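PDB 6CPD: PmoD from Methylocystis sp. ATCC 49242, which binds copper through a periplasmic domain of cupredoxin type and probably serves copper handling in methane-oxidising bacteria. Local coordinates for residues V19-K24 against D31-T36; D52-L57 against T112-Q117; R58-P63 against I106-L111; L78-L83 against V95-A100. All coordinates share one frame; numbering follows the deposited sequence.

Interaction 1. Residues V19-K24 against D31-T36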
loop_
_atom_site.group_PDB
_atom_site.type_symbol
_atom_site.label_atom_id
_atom_site.label_comp_id
_atom_site.label_asym_id
_atom_site.label_seq_id
_atom_site.Cartn_x
_atom_site.Cartn_y
_atom_site.Cartn_z
ATOM N N VAL B 19 7.233 -5.434 3.406
ATOM C CA VAL B 19 8.509 -5.229 4.072
ATOM C C VAL B 19 8.518 -5.951 5.397
ATOM O O VAL B 19 7.571 -5.808 6.174
ATOM C CB VAL B 19 8.776 -3.729 4.324
ATOM C CG1 VAL B 19 10.151 -3.537 4.925
ATOM C CG2 VAL B 19 8.638 -2.927 3.021
ATOM N N PHE B 20 9.545 -6.753 5.672
ATOM C CA PHE B 20 9.670 -7.245 7.038
ATOM C C PHE B 20 11.103 -7.127 7.550
ATOM O O PHE B 20 12.044 -6.945 6.778
ATOM C CB PHE B 20 9.105 -8.663 7.215
ATOM C CG PHE B 20 9.801 -9.735 6.451
ATOM C CD1 PHE B 20 9.520 -9.936 5.107
ATOM C CD2 PHE B 20 10.642 -10.636 7.112
ATOM C CE1 PHE B 20 10.130 -10.977 4.408
ATOM C CE2 PHE B 20 11.259 -11.681 6.423
ATOM C CZ PHE B 20 10.998 -11.853 5.067
ATOM N N GLN B 21 11.218 -7.177 8.874
ATOM C CA GLN B 21 12.480 -7.023 9.593
ATOM C C GLN B 21 12.603 -8.148 10.608
ATOM O O GLN B 21 12.240 -8.000 11.785
ATOM C CB GLN B 21 12.527 -5.668 10.276
ATOM C CG GLN B 21 12.333 -4.485 9.308
ATOM C CD GLN B 21 12.727 -3.159 9.940
ATOM O OE1 GLN B 21 12.027 -2.646 10.812
ATOM N NE2 GLN B 21 13.872 -2.619 9.527
ATOM N N PRO B 22 13.090 -9.296 10.137
ATOM C CA PRO B 22 13.099 -10.569 10.867
ATOM C C PRO B 22 13.907 -10.533 12.173
ATOM O O PRO B 22 13.663 -11.370 13.056
ATOM C CB PRO B 22 13.713 -11.547 9.856
ATOM C CG PRO B 22 14.507 -10.687 8.907
ATOM C CD PRO B 22 13.732 -9.399 8.814
ATOM N N ASP B 23 14.891 -9.642 12.274
ATOM C CA ASP B 23 15.680 -9.538 13.513
ATOM C C ASP B 23 14.930 -8.813 14.636
ATOM O O ASP B 23 15.280 -8.947 15.807
ATOM C CB ASP B 23 17.022 -8.855 13.233
ATOM C CG ASP B 23 18.009 -9.784 12.546
ATOM O OD1 ASP B 23 17.792 -11.011 12.609
ATOM O OD2 ASP B 23 18.994 -9.298 11.940
ATOM N N LYS B 24 13.901 -8.053 14.275
ATOM C CA LYS B 24 13.159 -7.232 15.236
ATOM C C LYS B 24 11.769 -7.754 15.565
ATOM O O LYS B 24 11.312 -7.632 16.704
ATOM C CB LYS B 24 13.049 -5.786 14.750
ATOM C CG LYS B 24 14.328 -5.003 14.943
ATOM C CD LYS B 24 14.524 -4.822 16.439
ATOM C CE LYS B 24 15.707 -3.953 16.793
ATOM N NZ LYS B 24 15.914 -3.954 18.278
ATOM N N ASP B 31 5.315 1.650 4.309
ATOM C CA ASP B 31 6.205 2.786 4.087
ATOM C C ASP B 31 6.735 3.397 5.384
ATOM O O ASP B 31 7.457 4.389 5.350
ATOM C CB ASP B 31 5.521 3.868 3.255
ATOM C CG ASP B 31 4.152 4.224 3.772
ATOM O OD1 ASP B 31 3.905 4.023 4.976
ATOM O OD2 ASP B 31 3.332 4.723 2.975
ATOM N N GLU B 32 6.385 2.791 6.513
ATOM C CA GLU B 32 6.931 3.210 7.798
ATOM C C GLU B 32 7.625 2.014 8.406
ATOM O O GLU B 32 6.990 1.155 9.019
ATOM C CB GLU B 32 5.833 3.728 8.714
ATOM C CG GLU B 32 5.015 4.851 8.100
ATOM C CD GLU B 32 5.662 6.209 8.300
ATOM O OE1 GLU B 32 6.462 6.353 9.253
ATOM O OE2 GLU B 32 5.380 7.126 7.498
ATOM N N ILE B 33 8.932 1.947 8.189
ATOM C CA ILE B 33 9.751 0.837 8.666
ATOM C C ILE B 33 10.425 1.227 9.982
ATOM O O ILE B 33 11.295 2.089 9.977
ATOM C CB ILE B 33 10.782 0.474 7.572
ATOM C CG1 ILE B 33 10.043 0.154 6.265
ATOM C CG2 ILE B 33 11.670 -0.655 7.989
ATOM C CD1 ILE B 33 10.943 0.077 5.068
ATOM N N PRO B 34 10.044 0.582 11.104
ATOM C CA PRO B 34 10.381 1.114 12.440
ATOM C C PRO B 34 11.833 0.945 12.897
ATOM O O PRO B 34 12.298 1.731 13.730
ATOM C CB PRO B 34 9.438 0.343 13.372
ATOM C CG PRO B 34 9.121 -0.912 12.650
ATOM C CD PRO B 34 9.100 -0.546 11.188
ATOM N N ALA B 35 12.562 -0.029 12.364
ATOM C CA ALA B 35 13.878 -0.310 12.930
ATOM C C ALA B 35 14.973 -0.203 11.883
ATOM O O ALA B 35 14.709 -0.243 10.686
ATOM C CB ALA B 35 13.894 -1.712 13.565
ATOM N N THR B 36 16.192 0.039 12.353
ATOM C CA THR B 36 17.371 -0.078 11.519
ATOM C C THR B 36 17.707 -1.563 11.475
ATOM O O THR B 36 17.212 -2.336 12.297
ATOM C CB THR B 36 18.549 0.764 12.053
ATOM O OG1 THR B 36 18.698 0.528 13.451
ATOM C CG2 THR B 36 18.269 2.254 11.849
#
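Gln-21, just past strand 13-20 of the cupredoxin-like beta-sandwich, grips the backbone of Ala-35 twice with its amide and so joins this loop to the one after strand 32-33. The two bonds differ in geometry. OE1 of Gln-21 accepts from the Ala-35 N at 3.1 Å, in its own carbonyl plane and on a lone pair, though the angle at the hydrogen is only 142°. NE2 of Gln-21 gives the shorter, nearly straight bond, 2.8 Å to the Ala-35 O; the acceptor lies in the plane of the Gln-21 amide, whereas the donor stands well above the carbonyl plane of Ala-35. With both ends held, and NE2 also bonded to Thr-39, the amide has little freedom to flip.

Beneath this polar clasp, CG2 of Ile-33 presses on the amide, 3.3 Å from CD of Gln-21. Between the sheets, Val-19 lies crosswise to Ile-33: CG1 of Val-19, set anti to the backbone N (chi1 -176°), meets the Ile-33 CD1 at 3.7 Å. Strand 32-33 is itself hydrogen-bonded to strand 118-127. At the exposed end, the aliphatic part of Lys-24 lies against Ala-35, with CG of Lys-24 3.6 Å from the Ala-35 CB.

Interaction 2. Residues D52-L57 against T112-Q117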
loop_
_atom_site.group_PDB
_atom_site.type_symbol
_atom_site.label_atom_id
_atom_site.label_comp_id
_atom_site.label_asym_id
_atom_site.label_seq_id
_atom_site.Cartn_x
_atom_site.Cartn_y
_atom_site.Cartn_z
ATOM N N ASP B 52 7.762 -9.791 -18.735
ATOM C CA ASP B 52 8.649 -9.845 -19.888
ATOM C C ASP B 52 9.342 -8.487 -20.049
ATOM O O ASP B 52 10.003 -8.239 -21.055
ATOM C CB ASP B 52 7.856 -10.225 -21.145
ATOM C CG ASP B 52 8.711 -10.899 -22.208
ATOM O OD1 ASP B 52 9.904 -10.563 -22.341
ATOM O OD2 ASP B 52 8.178 -11.783 -22.916
ATOM N N LEU B 53 9.147 -7.597 -19.073
ATOM C CA LEU B 53 9.699 -6.239 -19.131
ATOM C C LEU B 53 10.871 -6.048 -18.178
ATOM O O LEU B 53 10.775 -6.389 -16.998
ATOM C CB LEU B 53 8.638 -5.192 -18.805
ATOM C CG LEU B 53 7.465 -5.022 -19.765
ATOM C CD1 LEU B 53 6.639 -3.823 -19.312
ATOM C CD2 LEU B 53 7.975 -4.831 -21.173
ATOM N N PRO B 54 11.972 -5.481 -18.692
ATOM C CA PRO B 54 13.117 -5.151 -17.847
ATOM C C PRO B 54 12.693 -4.227 -16.714
ATOM O O PRO B 54 12.006 -3.231 -16.943
ATOM C CB PRO B 54 14.089 -4.460 -18.814
ATOM C CG PRO B 54 13.724 -4.998 -20.171
ATOM C CD PRO B 54 12.224 -5.173 -20.113
ATOM N N LEU B 55 13.076 -4.593 -15.498
ATOM C CA LEU B 55 12.728 -3.821 -14.323
ATOM C C LEU B 55 13.986 -3.556 -13.491
ATOM O O LEU B 55 14.709 -4.473 -13.096
ATOM C CB LEU B 55 11.659 -4.565 -13.523
ATOM C CG LEU B 55 11.032 -3.978 -12.261
ATOM C CD1 LEU B 55 9.699 -4.674 -12.020
ATOM C CD2 LEU B 55 11.937 -4.158 -11.052
ATOM N N GLU B 56 14.250 -2.284 -13.240
ATOM C CA GLU B 56 15.412 -1.879 -12.467
ATOM C C GLU B 56 14.955 -1.291 -11.135
ATOM O O GLU B 56 13.924 -0.615 -11.070
ATOM C CB GLU B 56 16.235 -0.858 -13.249
ATOM C CG GLU B 56 17.312 -0.163 -12.434
ATOM C CD GLU B 56 17.948 1.013 -13.164
ATOM O OE1 GLU B 56 17.372 1.488 -14.166
ATOM O OE2 GLU B 56 19.026 1.475 -12.722
ATOM N N LEU B 57 15.702 -1.554 -10.069
ATOM C CA LEU B 57 15.377 -0.950 -8.777
ATOM C C LEU B 57 16.595 -0.228 -8.221
ATOM O O LEU B 57 17.680 -0.797 -8.153
ATOM C CB LEU B 57 14.892 -2.007 -7.770
ATOM C CG LEU B 57 14.739 -1.517 -6.316
ATOM C CD1 LEU B 57 13.559 -0.549 -6.121
ATOM C CD2 LEU B 57 14.648 -2.693 -5.336
ATOM N N THR B 112 11.342 -0.732 -18.539
ATOM C CA THR B 112 11.619 -0.431 -19.915
ATOM C C THR B 112 10.496 -1.033 -20.744
ATOM O O THR B 112 10.352 -2.257 -20.810
ATOM C CB THR B 112 12.978 -0.999 -20.370
ATOM O OG1 THR B 112 14.009 -0.583 -19.464
ATOM C CG2 THR B 112 13.299 -0.527 -21.774
ATOM N N ARG B 113 9.688 -0.170 -21.354
ATOM C CA ARG B 113 8.666 -0.639 -22.265
ATOM C C ARG B 113 9.482 -1.203 -23.410
ATOM O O ARG B 113 10.626 -0.800 -23.600
ATOM C CB ARG B 113 7.747 0.490 -22.733
ATOM C CG ARG B 113 6.878 1.113 -21.658
ATOM C CD ARG B 113 5.680 0.255 -21.344
ATOM N NE ARG B 113 4.985 0.759 -20.167
ATOM C CZ ARG B 113 3.829 0.281 -19.725
ATOM N NH1 ARG B 113 3.250 -0.722 -20.368
ATOM N NH2 ARG B 113 3.261 0.796 -18.640
ATOM N N GLU B 114 8.925 -2.089 -24.216
ATOM C CA GLU B 114 9.774 -2.612 -25.273
ATOM C C GLU B 114 9.520 -1.847 -26.558
ATOM O O GLU B 114 9.941 -2.235 -27.648
ATOM C CB GLU B 114 9.638 -4.124 -25.388
ATOM C CG GLU B 114 10.257 -4.746 -24.110
ATOM C CD GLU B 114 10.410 -6.265 -24.111
ATOM O OE1 GLU B 114 9.464 -6.987 -24.498
ATOM O OE2 GLU B 114 11.497 -6.730 -23.685
ATOM N N SER B 115 8.832 -0.723 -26.375
ATOM C CA SER B 115 8.882 0.416 -27.275
ATOM C C SER B 115 10.231 1.109 -27.045
ATOM O O SER B 115 10.605 2.052 -27.741
ATOM C CB SER B 115 7.710 1.348 -26.999
ATOM O OG SER B 115 8.060 2.701 -27.223
ATOM N N GLY B 116 10.967 0.589 -26.064
ATOM C CA GLY B 116 12.256 1.121 -25.656
ATOM C C GLY B 116 12.132 2.334 -24.741
ATOM O O GLY B 116 13.131 2.915 -24.307
ATOM N N GLN B 117 10.905 2.683 -24.374
ATOM C CA GLN B 117 10.701 3.836 -23.518
ATOM C C GLN B 117 10.769 3.441 -22.051
ATOM O O GLN B 117 10.472 2.304 -21.685
ATOM C CB GLN B 117 9.353 4.501 -23.833
ATOM C CG GLN B 117 9.350 6.021 -23.688
ATOM C CD GLN B 117 10.091 6.733 -24.808
ATOM O OE1 GLN B 117 10.496 6.118 -25.798
ATOM N NE2 GLN B 117 10.260 8.045 -24.662
HETATM O O HOH W 1 14.339 -1.423 -16.684
#
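Pro-54 and Thr-112 form the close-packed half of this contact, where the chain entering strand 55-61 runs beside the end of strand 103-112. The N-H of Thr-112 bonds to the Pro-54 O at 3.0 Å, with an angle of 161° at the hydrogen. The threonine side chain lies crosswise to the proline ring, CB of Pro-54 being 4.0 Å from the Thr-112 CB. A water lies 2.9 Å from the Thr-112 OG1 and makes a weak bond to the Pro-54 O. The price of the close fit is the Thr-112 O, buried without a polar partner. Leu-53 holds its CG opposite the carbonyl carbon (chi1 -66°), from where its CD2 reaches to 3.5 Å from the Thr-112 O; CD of Pro-54 comes equally near this oxygen.

Toward solvent the contact loosens. Glu-114, poorly ordered, lays its aliphatic part against Leu-53, with its CG 3.7 Å from the Leu-53 CD2. Its carboxylate, only approximately placed, ends near that of Asp-52. Such like charges would probably repel, an effect that Lys-87 may soften through long, weak ion pairs to both.

Beyond Thr-112 the chain turns back into strand 118-127, while Leu-55 packs inward on strands 103-112 and 92-99. The contact therefore sits at one end of the sandwich, where strand 55-61 begins beside this hairpin.

Interaction 3. Residues R58-P63 against I106-L111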
loop_
_atom_site.group_PDB
_atom_site.type_symbol
_atom_site.label_atom_id
_atom_site.label_comp_id
_atom_site.label_asym_id
_atom_site.label_seq_id
_atom_site.Cartn_x
_atom_site.Cartn_y
_atom_site.Cartn_z
ATOM N N ARG B 58 16.406 1.023 -7.834
ATOM C CA ARG B 58 17.426 1.762 -7.112
ATOM C C ARG B 58 16.816 2.407 -5.893
ATOM O O ARG B 58 15.856 3.167 -6.000
ATOM C CB ARG B 58 18.090 2.799 -8.012
ATOM C CG ARG B 58 19.137 3.632 -7.272
ATOM C CD ARG B 58 19.689 4.735 -8.131
ATOM N NE ARG B 58 20.768 4.225 -8.971
ATOM C CZ ARG B 58 20.996 4.603 -10.218
ATOM N NH1 ARG B 58 20.199 5.484 -10.793
ATOM N NH2 ARG B 58 22.007 4.085 -10.892
ATOM N N ILE B 59 17.361 2.104 -4.723
ATOM C CA ILE B 59 16.883 2.770 -3.518
ATOM C C ILE B 59 17.883 3.861 -3.158
ATOM O O ILE B 59 19.076 3.599 -3.030
ATOM C CB ILE B 59 16.708 1.777 -2.355
ATOM C CG1 ILE B 59 15.648 0.735 -2.713
ATOM C CG2 ILE B 59 16.317 2.520 -1.054
ATOM C CD1 ILE B 59 15.458 -0.328 -1.634
ATOM N N ILE B 60 17.399 5.090 -3.043
ATOM C CA ILE B 60 18.270 6.216 -2.706
ATOM C C ILE B 60 17.857 6.882 -1.406
ATOM O O ILE B 60 16.691 6.820 -0.987
ATOM C CB ILE B 60 18.265 7.311 -3.800
ATOM C CG1 ILE B 60 16.848 7.879 -3.969
ATOM C CG2 ILE B 60 18.780 6.758 -5.135
ATOM C CD1 ILE B 60 16.788 9.111 -4.848
ATOM N N ARG B 61 18.828 7.523 -0.771
ATOM C CA ARG B 61 18.537 8.480 0.278
ATOM C C ARG B 61 17.784 9.624 -0.383
ATOM O O ARG B 61 18.149 10.073 -1.474
ATOM C CB ARG B 61 19.841 8.953 0.953
ATOM C CG ARG B 61 20.585 7.778 1.598
ATOM C CD ARG B 61 21.967 8.129 2.105
ATOM N NE ARG B 61 22.966 8.230 1.042
ATOM C CZ ARG B 61 23.631 7.204 0.516
ATOM N NH1 ARG B 61 23.407 5.962 0.934
ATOM N NH2 ARG B 61 24.531 7.421 -0.437
ATOM N N ASP B 62 16.707 10.066 0.255
ATOM C CA ASP B 62 15.873 11.130 -0.280
ATOM C C ASP B 62 16.603 12.472 -0.106
ATOM O O ASP B 62 16.875 12.868 1.018
ATOM C CB ASP B 62 14.523 11.157 0.449
ATOM C CG ASP B 62 13.487 12.054 -0.245
ATOM O OD1 ASP B 62 13.877 12.976 -1.003
ATOM O OD2 ASP B 62 12.272 11.834 -0.018
ATOM N N PRO B 63 16.954 13.157 -1.214
ATOM C CA PRO B 63 17.663 14.437 -1.034
ATOM C C PRO B 63 16.733 15.607 -0.709
ATOM O O PRO B 63 17.231 16.716 -0.481
ATOM C CB PRO B 63 18.334 14.654 -2.400
ATOM C CG PRO B 63 17.363 14.021 -3.381
ATOM C CD PRO B 63 16.792 12.802 -2.640
ATOM N N ILE B 106 13.852 6.621 -1.013
ATOM C CA ILE B 106 12.986 6.495 -2.169
ATOM C C ILE B 106 13.386 5.258 -2.955
ATOM O O ILE B 106 14.555 5.108 -3.313
ATOM C CB ILE B 106 13.073 7.726 -3.099
ATOM C CG1 ILE B 106 12.848 9.028 -2.317
ATOM C CG2 ILE B 106 12.098 7.556 -4.277
ATOM C CD1 ILE B 106 12.826 10.278 -3.162
ATOM N N GLY B 107 12.432 4.375 -3.227
ATOM C CA GLY B 107 12.700 3.270 -4.122
ATOM C C GLY B 107 12.293 3.714 -5.515
ATOM O O GLY B 107 11.141 4.087 -5.742
ATOM N N LEU B 108 13.252 3.720 -6.434
ATOM C CA LEU B 108 12.985 4.072 -7.824
ATOM C C LEU B 108 12.866 2.818 -8.670
ATOM O O LEU B 108 13.853 2.110 -8.859
ATOM C CB LEU B 108 14.094 4.952 -8.390
ATOM C CG LEU B 108 14.333 6.256 -7.652
ATOM C CD1 LEU B 108 15.571 6.963 -8.200
ATOM C CD2 LEU B 108 13.103 7.109 -7.807
ATOM N N VAL B 109 11.674 2.546 -9.176
ATOM C CA VAL B 109 11.455 1.381 -10.025
ATOM C C VAL B 109 11.371 1.854 -11.465
ATOM O O VAL B 109 10.509 2.653 -11.818
ATOM C CB VAL B 109 10.168 0.617 -9.668
ATOM C CG1 VAL B 109 10.003 -0.590 -10.592
ATOM C CG2 VAL B 109 10.175 0.185 -8.199
ATOM N N THR B 110 12.278 1.373 -12.294
ATOM C CA THR B 110 12.299 1.798 -13.676
ATOM C C THR B 110 11.942 0.634 -14.582
ATOM O O THR B 110 12.589 -0.409 -14.540
ATOM C CB THR B 110 13.678 2.355 -14.065
ATOM O OG1 THR B 110 14.066 3.357 -13.117
ATOM C CG2 THR B 110 13.639 2.958 -15.474
ATOM N N LEU B 111 10.900 0.818 -15.387
ATOM C CA LEU B 111 10.502 -0.183 -16.361
ATOM C C LEU B 111 10.915 0.233 -17.750
ATOM O O LEU B 111 10.799 1.395 -18.125
ATOM C CB LEU B 111 8.997 -0.409 -16.366
ATOM C CG LEU B 111 8.304 -1.168 -15.252
ATOM C CD1 LEU B 111 6.885 -1.327 -15.712
ATOM C CD2 LEU B 111 8.951 -2.523 -15.034
#
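Arg-58 and Leu-108, then Ile-60 and Ile-106, exchange pairs of backbone hydrogen bonds that join strands 55-61 and 103-112 as antiparallel neighbours. The four bonds are short and nearly straight. Leu-108 N lies 2.7 Å from the Arg-58 O, the shortest of them. Between these hydrogen-bonded pairs lies the non-hydrogen-bonded pair Ile-59 and Gly-107, where the CA atoms come within 4.3 Å and CA of Ile-59 adds a CA-H...O contact to the Ile-106 O.

The apolar contacts fall mainly on the face that carries Ile-60, Ile-106 and Leu-108. The two isoleucines run abreast; CG1 of Ile-60 is held between the backbone N and the carbonyl carbon (chi1 61°), a crowded position that sets it 3.9 Å from the Ile-106 CB. Its CD1 reaches on obliquely to the Leu-108 CD1, and Leu-68 covers both Ile-60 and Leu-108.

Polar groups work at the margins. The carboxylate of Asp-62 lies across the tip of Ile-106, its CG 3.5 Å from the Ile-106 CD1, while OD1 accepts from the backbone N of Leu-64. Replacing Asp-62 by an alanine would probably leave the end of Ile-106 without this cover and the Leu-64 N-H without its side-chain acceptor. Arg-58 carries its guanidinium away to a salt bridge with Glu-72.

Both faces of the strand pair are buried, with Ile-60, Ile-106 and Leu-108 on one and Ile-59 on the other. This is regular antiparallel pairing in the middle of one sheet of the sandwich, consistent with the cupredoxin-type fold.

Interaction 4. Residues L78-L83 against V95-A100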
loop_
_atom_site.group_PDB
_atom_site.type_symbol
_atom_site.label_atom_id
_atom_site.label_comp_id
_atom_site.label_asym_id
_atom_site.label_seq_id
_atom_site.Cartn_x
_atom_site.Cartn_y
_atom_site.Cartn_z
ATOM N N LEU B 78 23.756 9.050 -4.044
ATOM C CA LEU B 78 22.635 8.881 -3.120
ATOM C C LEU B 78 22.245 7.418 -2.869
ATOM O O LEU B 78 21.356 7.139 -2.060
ATOM C CB LEU B 78 21.417 9.639 -3.666
ATOM C CG LEU B 78 21.559 11.157 -3.825
ATOM C CD1 LEU B 78 20.379 11.749 -4.593
ATOM C CD2 LEU B 78 21.644 11.772 -2.438
ATOM N N THR B 79 22.911 6.480 -3.537
ATOM C CA THR B 79 22.366 5.113 -3.614
ATOM C C THR B 79 22.642 4.225 -2.402
ATOM O O THR B 79 23.786 4.084 -1.972
ATOM C CB THR B 79 22.886 4.408 -4.873
ATOM O OG1 THR B 79 22.273 5.015 -6.015
ATOM C CG2 THR B 79 22.547 2.906 -4.852
ATOM N N GLU B 80 21.574 3.628 -1.867
ATOM C CA GLU B 80 21.664 2.624 -0.798
ATOM C C GLU B 80 21.795 1.236 -1.378
ATOM O O GLU B 80 22.537 0.402 -0.870
ATOM C CB GLU B 80 20.431 2.644 0.106
ATOM C CG GLU B 80 20.400 3.754 1.100
ATOM C CD GLU B 80 21.359 3.538 2.264
ATOM O OE1 GLU B 80 21.738 2.376 2.535
ATOM O OE2 GLU B 80 21.714 4.545 2.914
ATOM N N LEU B 81 21.015 0.980 -2.421
ATOM C CA LEU B 81 21.049 -0.314 -3.077
ATOM C C LEU B 81 20.657 -0.159 -4.533
ATOM O O LEU B 81 19.820 0.673 -4.860
ATOM C CB LEU B 81 20.099 -1.275 -2.347
ATOM C CG LEU B 81 19.570 -2.561 -2.978
ATOM C CD1 LEU B 81 19.300 -3.567 -1.881
ATOM C CD2 LEU B 81 18.283 -2.300 -3.759
ATOM N N HIS B 82 21.237 -0.978 -5.399
ATOM C CA HIS B 82 20.933 -0.910 -6.824
ATOM C C HIS B 82 20.880 -2.293 -7.450
ATOM O O HIS B 82 21.854 -3.030 -7.400
ATOM C CB HIS B 82 21.960 -0.051 -7.563
ATOM C CG HIS B 82 21.625 0.169 -9.003
ATOM N ND1 HIS B 82 22.584 0.283 -9.984
ATOM C CD2 HIS B 82 20.429 0.296 -9.630
ATOM C CE1 HIS B 82 21.997 0.461 -11.156
ATOM N NE2 HIS B 82 20.689 0.477 -10.965
ATOM N N LEU B 83 19.729 -2.647 -8.018
ATOM C CA LEU B 83 19.610 -3.863 -8.810
ATOM C C LEU B 83 19.454 -3.523 -10.284
ATOM O O LEU B 83 18.455 -2.919 -10.671
ATOM C CB LEU B 83 18.415 -4.709 -8.376
ATOM C CG LEU B 83 18.193 -5.188 -6.953
ATOM C CD1 LEU B 83 16.996 -6.131 -7.007
ATOM C CD2 LEU B 83 19.422 -5.888 -6.392
ATOM N N VAL B 95 14.456 -8.266 -2.196
ATOM C CA VAL B 95 15.764 -7.669 -1.973
ATOM C C VAL B 95 15.959 -7.584 -0.463
ATOM O O VAL B 95 14.994 -7.465 0.300
ATOM C CB VAL B 95 15.913 -6.272 -2.631
ATOM C CG1 VAL B 95 15.223 -6.250 -3.975
ATOM C CG2 VAL B 95 15.351 -5.200 -1.751
ATOM N N GLU B 96 17.203 -7.745 -0.034
ATOM C CA GLU B 96 17.541 -7.657 1.368
ATOM C C GLU B 96 18.570 -6.563 1.540
ATOM O O GLU B 96 19.469 -6.424 0.717
ATOM C CB GLU B 96 18.072 -9.002 1.890
ATOM C CG GLU B 96 18.484 -9.000 3.363
ATOM C CD GLU B 96 19.906 -8.494 3.605
ATOM O OE1 GLU B 96 20.702 -8.436 2.645
ATOM O OE2 GLU B 96 20.222 -8.149 4.767
ATOM N N HIS B 97 18.433 -5.775 2.594
ATOM C CA HIS B 97 19.395 -4.711 2.839
ATOM C C HIS B 97 19.467 -4.392 4.325
ATOM O O HIS B 97 18.444 -4.371 5.016
ATOM C CB HIS B 97 19.022 -3.451 2.044
ATOM C CG HIS B 97 20.047 -2.362 2.137
ATOM N ND1 HIS B 97 21.317 -2.494 1.626
ATOM C CD2 HIS B 97 19.997 -1.133 2.708
ATOM C CE1 HIS B 97 22.008 -1.392 1.863
ATOM N NE2 HIS B 97 21.227 -0.551 2.524
ATOM N N ASN B 98 20.669 -4.152 4.826
ATOM C CA ASN B 98 20.804 -3.625 6.171
ATOM C C ASN B 98 20.766 -2.109 6.120
ATOM O O ASN B 98 21.712 -1.478 5.661
ATOM C CB ASN B 98 22.105 -4.100 6.824
ATOM C CG ASN B 98 22.201 -3.705 8.294
ATOM O OD1 ASN B 98 21.689 -4.401 9.170
ATOM N ND2 ASN B 98 22.887 -2.594 8.570
ATOM N N PHE B 99 19.657 -1.533 6.574
ATOM C CA PHE B 99 19.568 -0.090 6.713
ATOM C C PHE B 99 20.217 0.285 8.030
ATOM O O PHE B 99 19.635 0.078 9.091
ATOM C CB PHE B 99 18.119 0.397 6.664
ATOM C CG PHE B 99 17.491 0.305 5.298
ATOM C CD1 PHE B 99 17.522 1.393 4.438
ATOM C CD2 PHE B 99 16.859 -0.863 4.878
ATOM C CE1 PHE B 99 16.945 1.319 3.179
ATOM C CE2 PHE B 99 16.284 -0.946 3.610
ATOM C CZ PHE B 99 16.330 0.156 2.761
ATOM N N ALA B 100 21.422 0.836 7.958
ATOM C CA ALA B 100 22.165 1.198 9.166
ATOM C C ALA B 100 21.680 2.529 9.741
ATOM O O ALA B 100 21.923 2.824 10.909
ATOM C CB ALA B 100 23.655 1.265 8.873
#
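Strand segments 81-83 and 95-99 run nearly antiparallel, at 164°, but their axes come no closer than 9.3 Å, so side chains do most of the bridging, with no backbone hydrogen bond between them. His-97, its CG opposite the backbone N (chi1 -174°), carries its ring toward Glu-80 and gives its NE2 proton to the Glu-80 OE1 over 3.0 Å. The oxygen uses its anti lone pair and sits at the ring's edge, tilted 19° from the plane. This bond and the Phe-99 ring, over whose centre CD2 of His-97 sits at 3.6 Å, limit the imidazole's rotation, while CB of Leu-81 lies more loosely over the rim of one face. Leu-81 and His-97 extend past one another from facing strands. CD1 of Leu-83 meets the Val-95 CG1 at 3.5 Å.

A classic beta bulge, with Glu-80 and Leu-81 both facing Ile-59, marks the corner. Substituting a leucine for His-97 would probably leave the Glu-80 OE1 without its donor across the gap. OE2 of Glu-80 forms a salt bridge with Arg-61, which would tend to keep the carboxylate ionised; that charge could favour a protonated His-97, though the arginine would offset part of the effect.

How the interactions relate
Buried and surface contacts divide the labour in this sandwich. Interaction 3, centred about 6 Å from the middle of the chain, is the core example and rests on backbone pairing within one sheet. Interaction 2 shares strand 55-61 with it and extends the same strand pair to the surface, where water and carboxylates enter. Interaction 1, partly buried, and interaction 4, a surface contact, instead rely on side chains, one through an amide clasp on backbone, the other through a histidine-carboxylate bond; they touch where Thr-36 packs on the backbone of Phe-99. Strand 79-86 ties interaction 4 to interaction 3 through backbone bonds between Ile-59 and the bulge, while interactions 1 and 2 lie on opposite sides of the centre.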